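Local coordinates for protein beta-fructofuranosidase (Arabidopsis thaliana, PDB 2OXB) that hydrolyses sucrose and 1-kestose, and less readily neokestose and levan, at their terminal non-reducing beta-D-fructofuranoside residues as a secreted cell-wall invertase, at residues Thr423-Ile429 with Val441-Gln447; Val206-Asn212 with Lys317-Ser323; Asn1-Arg5 with Tyr500-Ile505. The protein carries 1 engineered substitution. All coordinates share one frame; numbering follows the deposited sequence.

How the contacts relate
Contact 1 is core and contact 2 is surface; contact 3 is partly buried. Contact 1 pairs two strands of a single hairpin in the C-terminal domain, through a backbone ladder flanked by apolar and sulfur groups. Contact 2 lies in the N-terminal domain and joins two different sheets, mainly through side chains, with one lysine-to-serine hydrogen bond. Contact 3 brings the chain start to a loop of the C-terminal domain, around one tyrosine. No strand is shared among the three. Contacts 1 and 3 come nearest, about 7 Å between nearest atoms. Contacts 2 and 3 lie on opposite sides of the chain's centre, about 38 Å between centres.

Contact 1. Residues Thr423-Ile429 with Val441-Gln447; sequences TSVYFRI and VLMCSDQ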
loop_
_atom_site.group_PDB
_atom_site.type_symbol
_atom_site.label_atom_id
_atom_site.label_comp_id
_atom_site.label_asym_id
_atom_site.label_seq_id
_atom_site.Cartn_x
_atom_site.Cartn_y
_atom_site.Cartn_z
ATOM N N THR A 423 -2.567 -2.681 21.184
ATOM C CA THR A 423 -2.754 -3.233 19.850
ATOM C C THR A 423 -1.950 -4.511 19.824
ATOM O O THR A 423 -0.869 -4.569 20.390
ATOM C CB THR A 423 -2.297 -2.234 18.781
ATOM O OG1 THR A 423 -3.307 -1.223 18.632
ATOM C CG2 THR A 423 -2.072 -2.931 17.452
ATOM N N SER A 424 -2.476 -5.546 19.188
ATOM C CA SER A 424 -1.775 -6.815 19.209
ATOM C C SER A 424 -1.670 -7.592 17.917
ATOM O O SER A 424 -2.574 -8.338 17.555
ATOM C CB SER A 424 -2.419 -7.694 20.274
ATOM O OG SER A 424 -3.836 -7.567 20.207
ATOM N N VAL A 425 -0.553 -7.417 17.225
ATOM C CA VAL A 425 -0.307 -8.147 15.998
ATOM C C VAL A 425 0.425 -9.409 16.448
ATOM O O VAL A 425 1.376 -9.341 17.235
ATOM C CB VAL A 425 0.582 -7.344 15.056
ATOM C CG1 VAL A 425 0.965 -8.182 13.856
ATOM C CG2 VAL A 425 -0.148 -6.076 14.628
ATOM N N TYR A 426 -0.015 -10.562 15.966
ATOM C CA TYR A 426 0.614 -11.798 16.377
ATOM C C TYR A 426 0.442 -12.898 15.350
ATOM O O TYR A 426 -0.088 -12.672 14.262
ATOM C CB TYR A 426 0.019 -12.227 17.712
ATOM C CG TYR A 426 -1.484 -12.349 17.679
ATOM C CD1 TYR A 426 -2.097 -13.401 17.009
ATOM C CD2 TYR A 426 -2.293 -11.404 18.299
ATOM C CE1 TYR A 426 -3.477 -13.517 16.957
ATOM C CE2 TYR A 426 -3.687 -11.503 18.252
ATOM C CZ TYR A 426 -4.270 -12.566 17.576
ATOM O OH TYR A 426 -5.641 -12.680 17.519
ATOM N N PHE A 427 0.895 -14.090 15.726
ATOM C CA PHE A 427 0.836 -15.285 14.891
ATOM C C PHE A 427 0.077 -16.414 15.574
ATOM O O PHE A 427 -0.060 -16.432 16.799
ATOM C CB PHE A 427 2.241 -15.807 14.606
ATOM C CG PHE A 427 3.025 -14.960 13.659
ATOM C CD1 PHE A 427 2.624 -14.838 12.329
ATOM C CD2 PHE A 427 4.181 -14.305 14.081
ATOM C CE1 PHE A 427 3.361 -14.081 11.431
ATOM C CE2 PHE A 427 4.931 -13.541 13.187
ATOM C CZ PHE A 427 4.518 -13.430 11.859
ATOM N N ARG A 428 -0.404 -17.355 14.757
ATOM C CA ARG A 428 -1.112 -18.561 15.199
ATOM C C ARG A 428 -0.781 -19.647 14.176
ATOM O O ARG A 428 -1.033 -19.476 12.990
ATOM C CB ARG A 428 -2.611 -18.339 15.213
ATOM C CG ARG A 428 -3.135 -17.621 16.414
ATOM C CD ARG A 428 -4.407 -16.935 16.008
ATOM N NE ARG A 428 -5.159 -16.417 17.134
ATOM C CZ ARG A 428 -6.072 -17.112 17.785
ATOM N NH1 ARG A 428 -6.338 -18.355 17.416
ATOM N NH2 ARG A 428 -6.725 -16.556 18.787
ATOM N N ILE A 429 -0.203 -20.754 14.634
ATOM C CA ILE A 429 0.170 -21.847 13.734
ATOM C C ILE A 429 -0.762 -23.050 13.873
ATOM O O ILE A 429 -1.051 -23.516 14.972
ATOM C CB ILE A 429 1.622 -22.369 13.997
ATOM C CG1 ILE A 429 2.643 -21.228 13.937
ATOM C CG2 ILE A 429 1.966 -23.467 12.997
ATOM C CD1 ILE A 429 2.746 -20.526 12.607
ATOM N N VAL A 441 0.260 -20.474 8.578
ATOM C CA VAL A 441 0.671 -19.409 9.467
ATOM C C VAL A 441 -0.289 -18.241 9.392
ATOM O O VAL A 441 -0.414 -17.579 8.365
ATOM C CB VAL A 441 2.052 -18.897 9.120
ATOM C CG1 VAL A 441 2.497 -17.894 10.176
ATOM C CG2 VAL A 441 3.009 -20.056 9.021
ATOM N N LEU A 442 -0.956 -18.001 10.506
ATOM C CA LEU A 442 -1.916 -16.934 10.616
ATOM C C LEU A 442 -1.336 -15.655 11.215
ATOM O O LEU A 442 -0.808 -15.665 12.329
ATOM C CB LEU A 442 -3.084 -17.382 11.486
ATOM C CG LEU A 442 -4.116 -16.271 11.664
ATOM C CD1 LEU A 442 -4.798 -16.030 10.325
ATOM C CD2 LEU A 442 -5.124 -16.640 12.730
ATOM N N MET A 443 -1.434 -14.552 10.487
ATOM C CA MET A 443 -0.959 -13.288 11.024
ATOM C C MET A 443 -2.223 -12.467 11.312
ATOM O O MET A 443 -3.025 -12.211 10.403
ATOM C CB MET A 443 -0.044 -12.552 10.021
ATOM C CG MET A 443 1.020 -11.655 10.686
ATOM S SD MET A 443 1.972 -10.544 9.565
ATOM C CE MET A 443 1.303 -8.865 10.044
ATOM N N CYS A 444 -2.414 -12.100 12.580
ATOM C CA CYS A 444 -3.565 -11.292 12.996
ATOM C C CYS A 444 -3.110 -9.948 13.534
ATOM O O CYS A 444 -2.038 -9.835 14.125
ATOM C CB CYS A 444 -4.355 -11.969 14.112
ATOM S SG CYS A 444 -5.229 -13.512 13.697
ATOM N N SER A 445 -3.943 -8.932 13.335
ATOM C CA SER A 445 -3.670 -7.574 13.818
ATOM C C SER A 445 -4.939 -7.103 14.505
ATOM O O SER A 445 -5.791 -6.475 13.884
ATOM C CB SER A 445 -3.344 -6.632 12.656
ATOM O OG SER A 445 -2.900 -5.388 13.145
ATOM N N ASP A 446 -5.066 -7.436 15.786
ATOM C CA ASP A 446 -6.241 -7.074 16.569
ATOM C C ASP A 446 -6.330 -5.583 16.877
ATOM O O ASP A 446 -5.348 -4.953 17.286
ATOM C CB ASP A 446 -6.252 -7.852 17.878
ATOM C CG ASP A 446 -7.578 -8.512 18.138
ATOM O OD1 ASP A 446 -7.819 -9.598 17.546
ATOM O OD2 ASP A 446 -8.375 -7.936 18.920
ATOM N N GLN A 447 -7.523 -5.027 16.707
ATOM C CA GLN A 447 -7.745 -3.603 16.942
ATOM C C GLN A 447 -8.862 -3.325 17.951
ATOM O O GLN A 447 -9.098 -2.178 18.327
ATOM C CB GLN A 447 -8.045 -2.951 15.597
ATOM C CG GLN A 447 -7.090 -3.426 14.488
ATOM C CD GLN A 447 -5.747 -2.703 14.512
ATOM O OE1 GLN A 447 -4.742 -3.205 13.999
ATOM N NE2 GLN A 447 -5.733 -1.505 15.092
#
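Y426 and C444 face each other as a hydrogen-bonded antiparallel pair. Y426 N donates to C444 O at 2.8 Å, and C444 N returns a bond to Y426 O at 2.9 Å. The Y426 side chain starts between its backbone N and carbonyl carbon (chi1 55°), which folds the ring back across the strand partner. C444 O lies over one ring face. C444 CB lies against the CE1 side of the ring, 3.4 Å from Y426 CE1. C444 SG stands 4.7 Å from the Y426 ring centroid, an oblique sulfur-aromatic contact, and is tied to C395 by a disulfide. With the Y426 ring cut back to an alanine, the C444 side chain would probably lose its cover and a gap would open beside the disulfide.

L442 packs on the same sheet face. It lies alongside R428, pointing the same way, with L442 CD2 against R428 CD at 3.4 Å. The extended arginine carries its guanidinium past the leucine, where the edge of the group meets Y426 CE1. R428 N donates to L442 O at 3.0 Å.

D446 ends this row. Its CB rests by S424 OG at 3.4 Å, and its carboxylate bonds to S448 through OD2. On the other sheet face F427 meets M443 in an oblique Met-aromatic contact, and L475 of strand 473-480 packs on both. The arrangement is an antiparallel beta hairpin, in the beta-sandwich domain characteristic of glycoside hydrolase family 32.

Contact 2. Residues Val206-Asn212 with Lys317-Ser323; sequences VTRFGSN and KIWLDRS
V206 and L320 supply the apolar part. Their side chains cross at about a right angle, with V206 CG2 against L320 CD2. V206 also packs on V229, and L320 on L327, each within its own sheet.

The polar part is a hydrogen bond from K317 NZ to S211 OG at 2.9 Å. The lysine chain is fully extended beyond CG, with CG opposite its own backbone N (chi1 -179°), and this carries the amine across to the serine.

The rest involves the faces of flat groups. S211 OG sits over the centre of the W319 ring, 4.3 Å above its plane, while W319 CB touches S211 O at 3.7 Å. At the far end the R322 guanidinium lies over a face of the F209 ring, the two planes 33° apart, with R322 CZ at 3.4 Å from F209 CE2. F209 CZ also stands over the guanidinium of R208. D321 OD1 accepts from S323 N at 2.8 Å, an Asx turn that shapes the chain around R322.

The contact joins the ends of strands 201-207 and 316-320, which belong to two antiparallel sheets. This is typical of adjacent blades in the five-bladed beta-propeller of glycoside hydrolase family 32.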
loop_
_atom_site.group_PDB
_atom_site.type_symbol
_atom_site.label_atom_id
_atom_site.label_comp_id
_atom_site.label_asym_id
_atom_site.label_seq_id
_atom_site.Cartn_x
_atom_site.Cartn_y
_atom_site.Cartn_z
ATOM N N VAL A 206 7.648 -7.681 -13.763
ATOM C CA VAL A 206 8.571 -8.056 -12.694
ATOM C C VAL A 206 9.393 -9.261 -13.176
ATOM O O VAL A 206 8.857 -10.226 -13.720
ATOM C CB VAL A 206 7.834 -8.408 -11.360
ATOM C CG1 VAL A 206 7.201 -7.160 -10.767
ATOM C CG2 VAL A 206 6.772 -9.458 -11.598
ATOM N N THR A 207 10.703 -9.184 -13.005
ATOM C CA THR A 207 11.576 -10.267 -13.413
ATOM C C THR A 207 11.242 -11.412 -12.450
ATOM O O THR A 207 10.871 -11.147 -11.310
ATOM C CB THR A 207 13.054 -9.803 -13.298
ATOM O OG1 THR A 207 13.910 -10.716 -13.990
ATOM C CG2 THR A 207 13.471 -9.707 -11.849
ATOM N N ARG A 208 11.335 -12.667 -12.899
ATOM C CA ARG A 208 11.015 -13.812 -12.030
ATOM C C ARG A 208 11.977 -13.964 -10.858
ATOM O O ARG A 208 11.580 -13.899 -9.692
ATOM C CB ARG A 208 11.008 -15.142 -12.803
ATOM C CG ARG A 208 9.822 -15.386 -13.729
ATOM C CD ARG A 208 9.452 -16.878 -13.754
ATOM N NE ARG A 208 8.779 -17.268 -12.511
ATOM C CZ ARG A 208 8.534 -18.521 -12.138
ATOM N NH1 ARG A 208 8.907 -19.536 -12.912
ATOM N NH2 ARG A 208 7.920 -18.754 -10.982
ATOM N N PHE A 209 13.244 -14.185 -11.175
ATOM C CA PHE A 209 14.260 -14.352 -10.152
ATOM C C PHE A 209 15.216 -13.167 -10.147
ATOM O O PHE A 209 16.262 -13.193 -10.796
ATOM C CB PHE A 209 15.023 -15.650 -10.397
ATOM C CG PHE A 209 14.126 -16.854 -10.565
ATOM C CD1 PHE A 209 14.119 -17.574 -11.762
ATOM C CD2 PHE A 209 13.272 -17.256 -9.533
ATOM C CE1 PHE A 209 13.279 -18.667 -11.932
ATOM C CE2 PHE A 209 12.429 -18.350 -9.696
ATOM C CZ PHE A 209 12.432 -19.058 -10.900
ATOM N N GLY A 210 14.824 -12.129 -9.406
ATOM C CA GLY A 210 15.610 -10.914 -9.272
ATOM C C GLY A 210 14.968 -10.018 -8.225
ATOM O O GLY A 210 13.744 -9.921 -8.171
ATOM N N SER A 211 15.771 -9.361 -7.393
ATOM C CA SER A 211 15.216 -8.494 -6.350
ATOM C C SER A 211 14.873 -7.100 -6.860
ATOM O O SER A 211 13.833 -6.538 -6.509
ATOM C CB SER A 211 16.194 -8.375 -5.178
ATOM O OG SER A 211 15.632 -7.597 -4.134
ATOM N N ASN A 212 15.763 -6.553 -7.682
ATOM C CA ASN A 212 15.576 -5.228 -8.246
ATOM C C ASN A 212 14.480 -5.235 -9.301
ATOM O O ASN A 212 14.417 -6.127 -10.147
ATOM C CB ASN A 212 16.902 -4.730 -8.826
ATOM C CG ASN A 212 17.975 -4.531 -7.741
ATOM O OD1 ASN A 212 19.043 -3.955 -7.991
ATOM N ND2 ASN A 212 17.686 -5.009 -6.529
ATOM N N LYS A 317 9.005 -1.553 -1.170
ATOM C CA LYS A 317 9.715 -2.100 -2.311
ATOM C C LYS A 317 9.045 -3.439 -2.558
ATOM O O LYS A 317 8.988 -4.270 -1.659
ATOM C CB LYS A 317 11.196 -2.315 -1.990
ATOM C CG LYS A 317 12.015 -2.878 -3.154
ATOM C CD LYS A 317 13.391 -3.423 -2.723
ATOM C CE LYS A 317 14.134 -4.043 -3.932
ATOM N NZ LYS A 317 15.434 -4.728 -3.639
ATOM N N ILE A 318 8.511 -3.648 -3.756
ATOM C CA ILE A 318 7.855 -4.915 -4.065
ATOM C C ILE A 318 8.599 -5.714 -5.141
ATOM O O ILE A 318 9.502 -5.202 -5.811
ATOM C CB ILE A 318 6.382 -4.698 -4.511
ATOM C CG1 ILE A 318 6.284 -3.657 -5.631
ATOM C CG2 ILE A 318 5.576 -4.236 -3.347
ATOM C CD1 ILE A 318 6.323 -4.244 -7.020
ATOM N N TRP A 319 8.222 -6.979 -5.291
ATOM C CA TRP A 319 8.828 -7.855 -6.281
ATOM C C TRP A 319 8.374 -9.284 -6.070
ATOM O O TRP A 319 8.090 -9.706 -4.955
ATOM C CB TRP A 319 10.349 -7.782 -6.201
ATOM C CG TRP A 319 10.931 -8.459 -5.003
ATOM C CD1 TRP A 319 11.403 -9.727 -4.934
ATOM C CD2 TRP A 319 11.118 -7.887 -3.705
ATOM N NE1 TRP A 319 11.882 -9.985 -3.673
ATOM C CE2 TRP A 319 11.719 -8.871 -2.898
ATOM C CE3 TRP A 319 10.833 -6.639 -3.149
ATOM C CZ2 TRP A 319 12.046 -8.649 -1.563
ATOM C CZ3 TRP A 319 11.154 -6.417 -1.820
ATOM C CH2 TRP A 319 11.758 -7.420 -1.041
ATOM N N LEU A 320 8.340 -10.030 -7.158
ATOM C CA LEU A 320 7.897 -11.406 -7.144
ATOM C C LEU A 320 8.664 -12.353 -6.216
ATOM O O LEU A 320 9.890 -12.325 -6.164
ATOM C CB LEU A 320 7.941 -11.943 -8.574
ATOM C CG LEU A 320 6.625 -12.526 -9.078
ATOM C CD1 LEU A 320 6.138 -13.502 -8.038
ATOM C CD2 LEU A 320 5.585 -11.412 -9.304
ATOM N N ASP A 321 7.937 -13.195 -5.486
ATOM C CA ASP A 321 8.580 -14.163 -4.605
ATOM C C ASP A 321 9.088 -15.350 -5.419
ATOM O O ASP A 321 8.637 -15.585 -6.543
ATOM C CB ASP A 321 7.613 -14.686 -3.535
ATOM C CG ASP A 321 8.100 -16.001 -2.905
ATOM O OD1 ASP A 321 7.421 -17.037 -3.057
ATOM O OD2 ASP A 321 9.176 -16.001 -2.271
ATOM N N ARG A 322 10.017 -16.102 -4.836
ATOM C CA ARG A 322 10.594 -17.278 -5.488
ATOM C C ARG A 322 9.519 -18.220 -6.027
ATOM O O ARG A 322 9.622 -18.673 -7.163
ATOM C CB ARG A 322 11.503 -18.037 -4.509
ATOM C CG ARG A 322 12.032 -19.381 -5.021
ATOM C CD ARG A 322 12.923 -19.206 -6.261
ATOM N NE ARG A 322 13.258 -20.489 -6.890
ATOM C CZ ARG A 322 14.126 -20.634 -7.888
ATOM N NH1 ARG A 322 14.756 -19.570 -8.377
ATOM N NH2 ARG A 322 14.368 -21.837 -8.396
ATOM N N SER A 323 8.503 -18.513 -5.211
ATOM C CA SER A 323 7.409 -19.394 -5.620
ATOM C C SER A 323 6.705 -18.899 -6.882
ATOM O O SER A 323 6.072 -19.680 -7.601
ATOM C CB SER A 323 6.378 -19.546 -4.498
ATOM O OG SER A 323 6.835 -20.457 -3.506
#

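Contact 3. Residues Asn1-Arg5 with Tyr500-Ile505; sequences NQPYR and YPKLAI
Y4 carries the tight part of this contact, pressed into the loop formed by Y500, P501 and I505. Its OH points at P501 O, which lies at the ring edge, in the ring plane. The hydrogen bond is modelled very short, so its exact length is doubtful. Y500 forms a T-shaped pair with Y4, its edge toward a Y4 face, centroids 5.6 Å apart and planes at 76°. Y500 CB adds a CH-pi contact, 4.2 Å from the Y4 ring centroid. At its far end Y500 OH hydrogen-bonds to E296. I505 CG2 touches Y4 CE1 at 3.8 Å. With chi1 at 41°, I505 turns CG2 toward both Y4 and P3.

The solvent side is at P3 and K502. P3 is partly exposed but still packs on I505, with P3 CB 3.8 Å from I505 CG2. K502 is the loose element, exposed, its side chain approaching the Y4 hydroxyl only at CD, 4.0 Å from OH.

The N-terminal segment runs before strand 15-26, and Y4 also packs on W308 of strand 308-309. Segment 500-505 lies in the loop between strands 493-498 and 510-515, and its P501 and A504 rest on L414 of strand 406-415.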
loop_
_atom_site.group_PDB
_atom_site.type_symbol
_atom_site.label_atom_id
_atom_site.label_comp_id
_atom_site.label_asym_id
_atom_site.label_seq_id
_atom_site.Cartn_x
_atom_site.Cartn_y
_atom_site.Cartn_z
ATOM N N ASN A 1 -0.324 19.471 20.849
ATOM C CA ASN A 1 -1.789 19.725 20.819
ATOM C C ASN A 1 -2.510 18.532 20.178
ATOM O O ASN A 1 -3.726 18.372 20.317
ATOM C CB ASN A 1 -2.077 20.995 20.018
ATOM C CG ASN A 1 -3.458 21.563 20.301
ATOM O OD1 ASN A 1 -4.421 20.817 20.481
ATOM N ND2 ASN A 1 -3.565 22.892 20.324
ATOM N N GLN A 2 -1.748 17.702 19.472
ATOM C CA GLN A 2 -2.298 16.527 18.821
ATOM C C GLN A 2 -1.249 15.417 18.689
ATOM O O GLN A 2 -0.313 15.505 17.892
ATOM C CB GLN A 2 -2.884 16.912 17.457
ATOM C CG GLN A 2 -1.993 17.789 16.602
ATOM C CD GLN A 2 -2.775 18.891 15.898
ATOM O OE1 GLN A 2 -3.811 18.635 15.283
ATOM N NE2 GLN A 2 -2.276 20.121 15.986
ATOM N N PRO A 3 -1.395 14.353 19.495
ATOM C CA PRO A 3 -0.486 13.197 19.516
ATOM C C PRO A 3 -0.838 12.088 18.541
ATOM O O PRO A 3 -0.414 10.946 18.706
ATOM C CB PRO A 3 -0.579 12.723 20.959
ATOM C CG PRO A 3 -2.033 12.935 21.255
ATOM C CD PRO A 3 -2.351 14.288 20.616
ATOM N N TYR A 4 -1.619 12.408 17.523
ATOM C CA TYR A 4 -1.987 11.368 16.584
ATOM C C TYR A 4 -1.308 11.517 15.234
ATOM O O TYR A 4 -1.441 10.662 14.366
ATOM C CB TYR A 4 -3.505 11.322 16.438
ATOM C CG TYR A 4 -4.200 10.875 17.711
ATOM C CD1 TYR A 4 -3.531 10.093 18.663
ATOM C CD2 TYR A 4 -5.531 11.197 17.948
ATOM C CE1 TYR A 4 -4.173 9.646 19.819
ATOM C CE2 TYR A 4 -6.182 10.753 19.100
ATOM C CZ TYR A 4 -5.494 9.977 20.029
ATOM O OH TYR A 4 -6.141 9.542 21.161
ATOM N N ARG A 5 -0.559 12.601 15.073
ATOM C CA ARG A 5 0.154 12.848 13.837
ATOM C C ARG A 5 1.416 11.987 13.789
ATOM O O ARG A 5 1.956 11.639 14.828
ATOM C CB ARG A 5 0.501 14.332 13.739
ATOM C CG ARG A 5 -0.718 15.228 13.862
ATOM C CD ARG A 5 -0.456 16.624 13.331
ATOM N NE ARG A 5 0.011 16.585 11.944
ATOM C CZ ARG A 5 0.305 17.661 11.220
ATOM N NH1 ARG A 5 0.182 18.878 11.740
ATOM N NH2 ARG A 5 0.742 17.521 9.976
ATOM N N TYR A 500 -5.887 5.150 17.771
ATOM C CA TYR A 500 -6.050 6.460 18.387
ATOM C C TYR A 500 -6.296 6.269 19.885
ATOM O O TYR A 500 -7.422 6.424 20.383
ATOM C CB TYR A 500 -7.235 7.164 17.735
ATOM C CG TYR A 500 -7.137 7.244 16.225
ATOM C CD1 TYR A 500 -6.409 8.264 15.610
ATOM C CD2 TYR A 500 -7.783 6.304 15.404
ATOM C CE1 TYR A 500 -6.332 8.360 14.222
ATOM C CE2 TYR A 500 -7.709 6.390 14.009
ATOM C CZ TYR A 500 -6.981 7.428 13.424
ATOM O OH TYR A 500 -6.918 7.576 12.046
ATOM N N PRO A 501 -5.236 5.912 20.622
ATOM C CA PRO A 501 -5.286 5.682 22.068
ATOM C C PRO A 501 -5.304 6.975 22.870
ATOM O O PRO A 501 -4.709 7.985 22.468
ATOM C CB PRO A 501 -4.026 4.872 22.323
ATOM C CG PRO A 501 -3.055 5.528 21.380
ATOM C CD PRO A 501 -3.874 5.694 20.106
ATOM N N LYS A 502 -5.986 6.932 24.010
ATOM C CA LYS A 502 -6.095 8.094 24.892
ATOM C C LYS A 502 -5.015 8.100 25.987
ATOM O O LYS A 502 -4.658 9.162 26.497
ATOM C CB LYS A 502 -7.497 8.146 25.519
ATOM C CG LYS A 502 -8.607 8.566 24.560
ATOM C CD LYS A 502 -8.599 10.076 24.291
ATOM C CE LYS A 502 -9.231 10.868 25.444
ATOM N NZ LYS A 502 -9.299 12.355 25.231
ATOM N N LEU A 503 -4.493 6.918 26.324
ATOM C CA LEU A 503 -3.447 6.771 27.340
ATOM C C LEU A 503 -2.094 6.453 26.716
ATOM O O LEU A 503 -1.053 6.807 27.258
ATOM C CB LEU A 503 -3.801 5.655 28.327
ATOM C CG LEU A 503 -4.861 5.970 29.381
ATOM C CD1 LEU A 503 -5.530 4.684 29.830
ATOM C CD2 LEU A 503 -4.236 6.710 30.549
ATOM N N ALA A 504 -2.112 5.773 25.576
ATOM C CA ALA A 504 -0.877 5.400 24.892
ATOM C C ALA A 504 -0.427 6.481 23.903
ATOM O O ALA A 504 -0.646 6.369 22.689
ATOM C CB ALA A 504 -1.068 4.078 24.176
ATOM N N ILE A 505 0.213 7.524 24.435
ATOM C CA ILE A 505 0.696 8.632 23.620
ATOM C C ILE A 505 1.961 9.306 24.172
ATOM O O ILE A 505 2.199 9.326 25.380
ATOM C CB ILE A 505 -0.421 9.696 23.425
ATOM C CG1 ILE A 505 -1.188 9.912 24.731
ATOM C CG2 ILE A 505 -1.375 9.248 22.327
ATOM C CD1 ILE A 505 -2.219 11.020 24.671
#